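Local coordinates for protein UDP-N-acetylglucosamine 2-epimerase (Listeria monocytogenes, PDB 3OT5) that probably catalyses the reversible epimerisation at C2 that interconverts UDP-N-acetylglucosamine and UDP-N-acetylmannosamine, at residues I194-K206 against N373-A387. Numbering follows the deposited sequence.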
# COMPACT_ATOMS: atom_id res chain seq x y z
N ILE A 194 5.20 19.69 6.41
CA ILE A 194 5.39 18.40 5.74
C ILE A 194 6.33 17.48 6.50
O ILE A 194 7.42 17.90 6.93
CB ILE A 194 5.99 18.58 4.33
CG1 ILE A 194 5.17 19.57 3.50
CG2 ILE A 194 6.06 17.24 3.61
CD1 ILE A 194 5.91 20.01 2.24
N PHE A 195 5.93 16.22 6.64
CA PHE A 195 6.76 15.25 7.34
C PHE A 195 6.90 13.97 6.54
O PHE A 195 5.91 13.33 6.23
CB PHE A 195 6.14 14.91 8.71
CG PHE A 195 6.04 16.07 9.64
CD1 PHE A 195 7.06 16.34 10.56
CD2 PHE A 195 4.94 16.92 9.60
CE1 PHE A 195 6.97 17.41 11.42
CE2 PHE A 195 4.85 18.01 10.47
CZ PHE A 195 5.86 18.25 11.38
N VAL A 196 8.13 13.61 6.18
CA VAL A 196 8.39 12.37 5.47
C VAL A 196 8.34 11.35 6.59
O VAL A 196 9.22 11.29 7.43
CB VAL A 196 9.78 12.31 4.79
CG1 VAL A 196 9.95 10.95 4.05
CG2 VAL A 196 9.95 13.47 3.82
N THR A 197 7.29 10.56 6.59
CA THR A 197 7.06 9.57 7.63
C THR A 197 7.23 8.13 7.19
O THR A 197 7.35 7.23 8.03
CB THR A 197 5.60 9.70 8.07
OG1 THR A 197 4.77 9.41 6.94
CG2 THR A 197 5.31 11.11 8.57
N GLY A 198 7.27 7.91 5.89
CA GLY A 198 7.32 6.55 5.35
C GLY A 198 5.86 6.19 5.06
O GLY A 198 4.96 6.99 5.30
N ASN A 199 5.65 4.97 4.58
CA ASN A 199 4.34 4.46 4.23
C ASN A 199 3.71 3.60 5.34
O ASN A 199 4.32 2.62 5.76
CB ASN A 199 4.49 3.61 2.96
CG ASN A 199 3.19 2.96 2.52
OD1 ASN A 199 2.16 3.05 3.21
ND2 ASN A 199 3.22 2.30 1.37
N THR A 200 2.51 3.96 5.81
CA THR A 200 1.84 3.15 6.85
C THR A 200 1.54 1.69 6.45
O THR A 200 1.34 0.84 7.32
CB THR A 200 0.56 3.82 7.39
OG1 THR A 200 -0.35 4.08 6.32
CG2 THR A 200 0.89 5.15 8.11
N ALA A 201 1.51 1.41 5.15
CA ALA A 201 1.26 0.06 4.65
C ALA A 201 2.28 -0.92 5.20
O ALA A 201 1.98 -2.08 5.45
CB ALA A 201 1.28 0.03 3.12
N ILE A 202 3.50 -0.43 5.41
CA ILE A 202 4.56 -1.26 5.95
C ILE A 202 4.25 -1.50 7.44
O ILE A 202 4.41 -2.62 7.91
CB ILE A 202 5.93 -0.61 5.71
CG1 ILE A 202 6.14 -0.44 4.20
CG2 ILE A 202 7.02 -1.44 6.34
CD1 ILE A 202 7.35 0.38 3.81
N ASP A 203 3.76 -0.47 8.16
CA ASP A 203 3.39 -0.65 9.57
C ASP A 203 2.33 -1.76 9.67
O ASP A 203 2.32 -2.56 10.61
CB ASP A 203 2.78 0.61 10.23
CG ASP A 203 3.69 1.83 10.20
OD1 ASP A 203 3.57 2.67 11.12
OD2 ASP A 203 4.53 1.98 9.28
N ALA A 204 1.43 -1.78 8.70
CA ALA A 204 0.35 -2.78 8.68
C ALA A 204 0.86 -4.23 8.74
O ALA A 204 0.23 -5.08 9.33
CB ALA A 204 -0.50 -2.60 7.44
N LEU A 205 2.01 -4.49 8.13
CA LEU A 205 2.59 -5.83 8.11
C LEU A 205 2.83 -6.38 9.52
O LEU A 205 2.78 -7.60 9.74
CB LEU A 205 3.90 -5.83 7.31
CG LEU A 205 3.82 -5.40 5.83
CD1 LEU A 205 5.22 -5.23 5.19
CD2 LEU A 205 2.97 -6.37 5.02
N LYS A 206 3.08 -5.50 10.49
CA LYS A 206 3.32 -5.97 11.85
C LYS A 206 2.07 -6.66 12.38
O LYS A 206 2.16 -7.54 13.22
CB LYS A 206 3.76 -4.82 12.76
CG LYS A 206 5.08 -4.14 12.35
CD LYS A 206 5.48 -3.01 13.30
CE LYS A 206 4.46 -1.87 13.31
NZ LYS A 206 4.88 -0.73 14.16
N ASN A 373 14.54 -0.35 2.89
CA ASN A 373 13.29 -0.03 2.20
C ASN A 373 13.09 1.47 2.22
O ASN A 373 12.88 2.05 3.29
CB ASN A 373 12.10 -0.74 2.86
CG ASN A 373 10.81 -0.60 2.05
OD1 ASN A 373 10.79 -0.03 0.95
ND2 ASN A 373 9.73 -1.14 2.60
N PRO A 374 13.14 2.11 1.05
CA PRO A 374 12.99 3.56 1.02
C PRO A 374 11.57 4.04 1.27
O PRO A 374 11.36 5.23 1.45
CB PRO A 374 13.39 3.92 -0.41
CG PRO A 374 13.04 2.74 -1.20
CD PRO A 374 13.28 1.56 -0.31
N TYR A 375 10.61 3.12 1.29
CA TYR A 375 9.20 3.50 1.48
C TYR A 375 8.73 3.44 2.93
O TYR A 375 7.57 3.78 3.21
CB TYR A 375 8.31 2.67 0.57
CG TYR A 375 8.70 2.85 -0.88
CD1 TYR A 375 8.36 4.01 -1.56
CD2 TYR A 375 9.43 1.88 -1.55
CE1 TYR A 375 8.73 4.20 -2.87
CE2 TYR A 375 9.80 2.06 -2.88
CZ TYR A 375 9.45 3.22 -3.53
OH TYR A 375 9.81 3.43 -4.83
N GLY A 376 9.61 3.03 3.83
CA GLY A 376 9.27 2.96 5.25
C GLY A 376 9.91 1.82 6.03
O GLY A 376 10.27 0.80 5.46
N ASP A 377 10.02 2.02 7.34
CA ASP A 377 10.59 1.02 8.25
C ASP A 377 9.50 0.38 9.11
O ASP A 377 9.80 -0.45 9.96
CB ASP A 377 11.65 1.65 9.14
CG ASP A 377 11.10 2.77 10.04
OD1 ASP A 377 9.91 3.18 9.89
OD2 ASP A 377 11.87 3.27 10.88
N GLY A 378 8.24 0.78 8.91
CA GLY A 378 7.14 0.22 9.69
C GLY A 378 6.74 1.06 10.90
O GLY A 378 5.97 0.61 11.76
N PHE A 379 7.26 2.28 10.96
CA PHE A 379 6.94 3.16 12.07
C PHE A 379 6.44 4.50 11.59
O PHE A 379 6.59 5.50 12.26
CB PHE A 379 8.14 3.31 13.01
CG PHE A 379 8.53 2.03 13.68
CD1 PHE A 379 7.87 1.58 14.81
CD2 PHE A 379 9.57 1.26 13.17
CE1 PHE A 379 8.23 0.40 15.42
CE2 PHE A 379 9.94 0.08 13.79
CZ PHE A 379 9.26 -0.36 14.91
N ALA A 380 5.81 4.51 10.42
CA ALA A 380 5.26 5.74 9.87
C ALA A 380 4.18 6.28 10.81
O ALA A 380 4.08 7.48 11.00
CB ALA A 380 4.70 5.50 8.48
N ALA A 381 3.40 5.39 11.40
CA ALA A 381 2.32 5.78 12.31
C ALA A 381 2.85 6.58 13.50
O ALA A 381 2.28 7.60 13.87
CB ALA A 381 1.56 4.54 12.80
N ASN A 382 3.95 6.12 14.08
CA ASN A 382 4.55 6.77 15.24
C ASN A 382 5.02 8.17 14.87
O ASN A 382 4.81 9.11 15.64
CB ASN A 382 5.69 5.92 15.77
CG ASN A 382 5.22 4.56 16.20
OD1 ASN A 382 5.60 3.55 15.62
ND2 ASN A 382 4.30 4.53 17.17
N ARG A 383 5.65 8.30 13.71
CA ARG A 383 6.09 9.61 13.24
C ARG A 383 4.87 10.50 12.98
O ARG A 383 4.88 11.68 13.29
CB ARG A 383 6.95 9.49 11.98
CG ARG A 383 8.28 8.72 12.21
CD ARG A 383 9.17 8.75 10.97
NE ARG A 383 10.37 7.95 11.18
CZ ARG A 383 10.47 6.65 10.90
NH1 ARG A 383 9.45 5.98 10.39
NH2 ARG A 383 11.60 6.02 11.13
N ILE A 384 3.81 9.93 12.42
CA ILE A 384 2.61 10.73 12.16
C ILE A 384 2.06 11.28 13.49
O ILE A 384 1.82 12.47 13.60
CB ILE A 384 1.53 9.94 11.38
CG1 ILE A 384 2.02 9.64 9.96
CG2 ILE A 384 0.20 10.72 11.29
CD1 ILE A 384 1.07 8.73 9.15
N LEU A 385 1.91 10.41 14.49
CA LEU A 385 1.39 10.84 15.78
C LEU A 385 2.28 11.88 16.44
O LEU A 385 1.78 12.87 16.96
CB LEU A 385 1.15 9.67 16.74
CG LEU A 385 0.07 8.66 16.34
CD1 LEU A 385 -0.17 7.68 17.49
CD2 LEU A 385 -1.23 9.38 15.97
N ALA A 386 3.59 11.66 16.41
CA ALA A 386 4.52 12.62 17.01
C ALA A 386 4.34 13.95 16.31
O ALA A 386 4.38 15.01 16.94
CB ALA A 386 5.97 12.13 16.91
N ALA A 387 4.13 13.90 15.00
CA ALA A 387 3.92 15.09 14.21
C ALA A 387 2.65 15.81 14.71
O ALA A 387 2.65 17.02 14.96
CB ALA A 387 3.79 14.71 12.73
O HOH W 1 6.27 2.50 7.52
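D203 turns its carboxylate onto the first turn of helix 380-387. The backbone N of A381 donates to D203 OD1 at 2.7 Å, on the syn side but tilted out of the carboxylate plane, with a nearly straight N-H...O angle of 169°. The carboxylate thus takes up an amide of the helix N-terminus, where the helix dipole would probably help stabilise its negative charge. D203 CG lies anti to its own carbonyl carbon (chi1 -59°), which brings the carboxylate alongside the 378-381 backbone. A water accepts from G378 N and donates to N199 O and, in the model, to D203 OD2, tying the two backbones together. About one helical turn further on, K206 NZ donates to G378 O at 3.0 Å.

The protein has two Rossmann-like domains, as in the GT-B-type fold of this epimerase family. Here the chain returns from the second domain, and its C-terminal helix packs on edge strand 194-196 of the first. At the crossing, N199 N donates to Y375 O at 2.6 Å. G198 and G376 pass with their CA atoms 4.1 Å apart. In the conformer given, of two deposited, N199 OD1 caps helix 200-206 by accepting from A201 N, and ND2 donates to E314.

R383 grips D377 end-on, NH1 to OD1 and NH2 to OD2. F379 N reaches the same OD1 from the opposite face, and R383 NH1 also makes a weak bond to T197 O. Beyond the polar groups, A387 CB sits over the face of the F195 ring, 4.0 Å from its centroid.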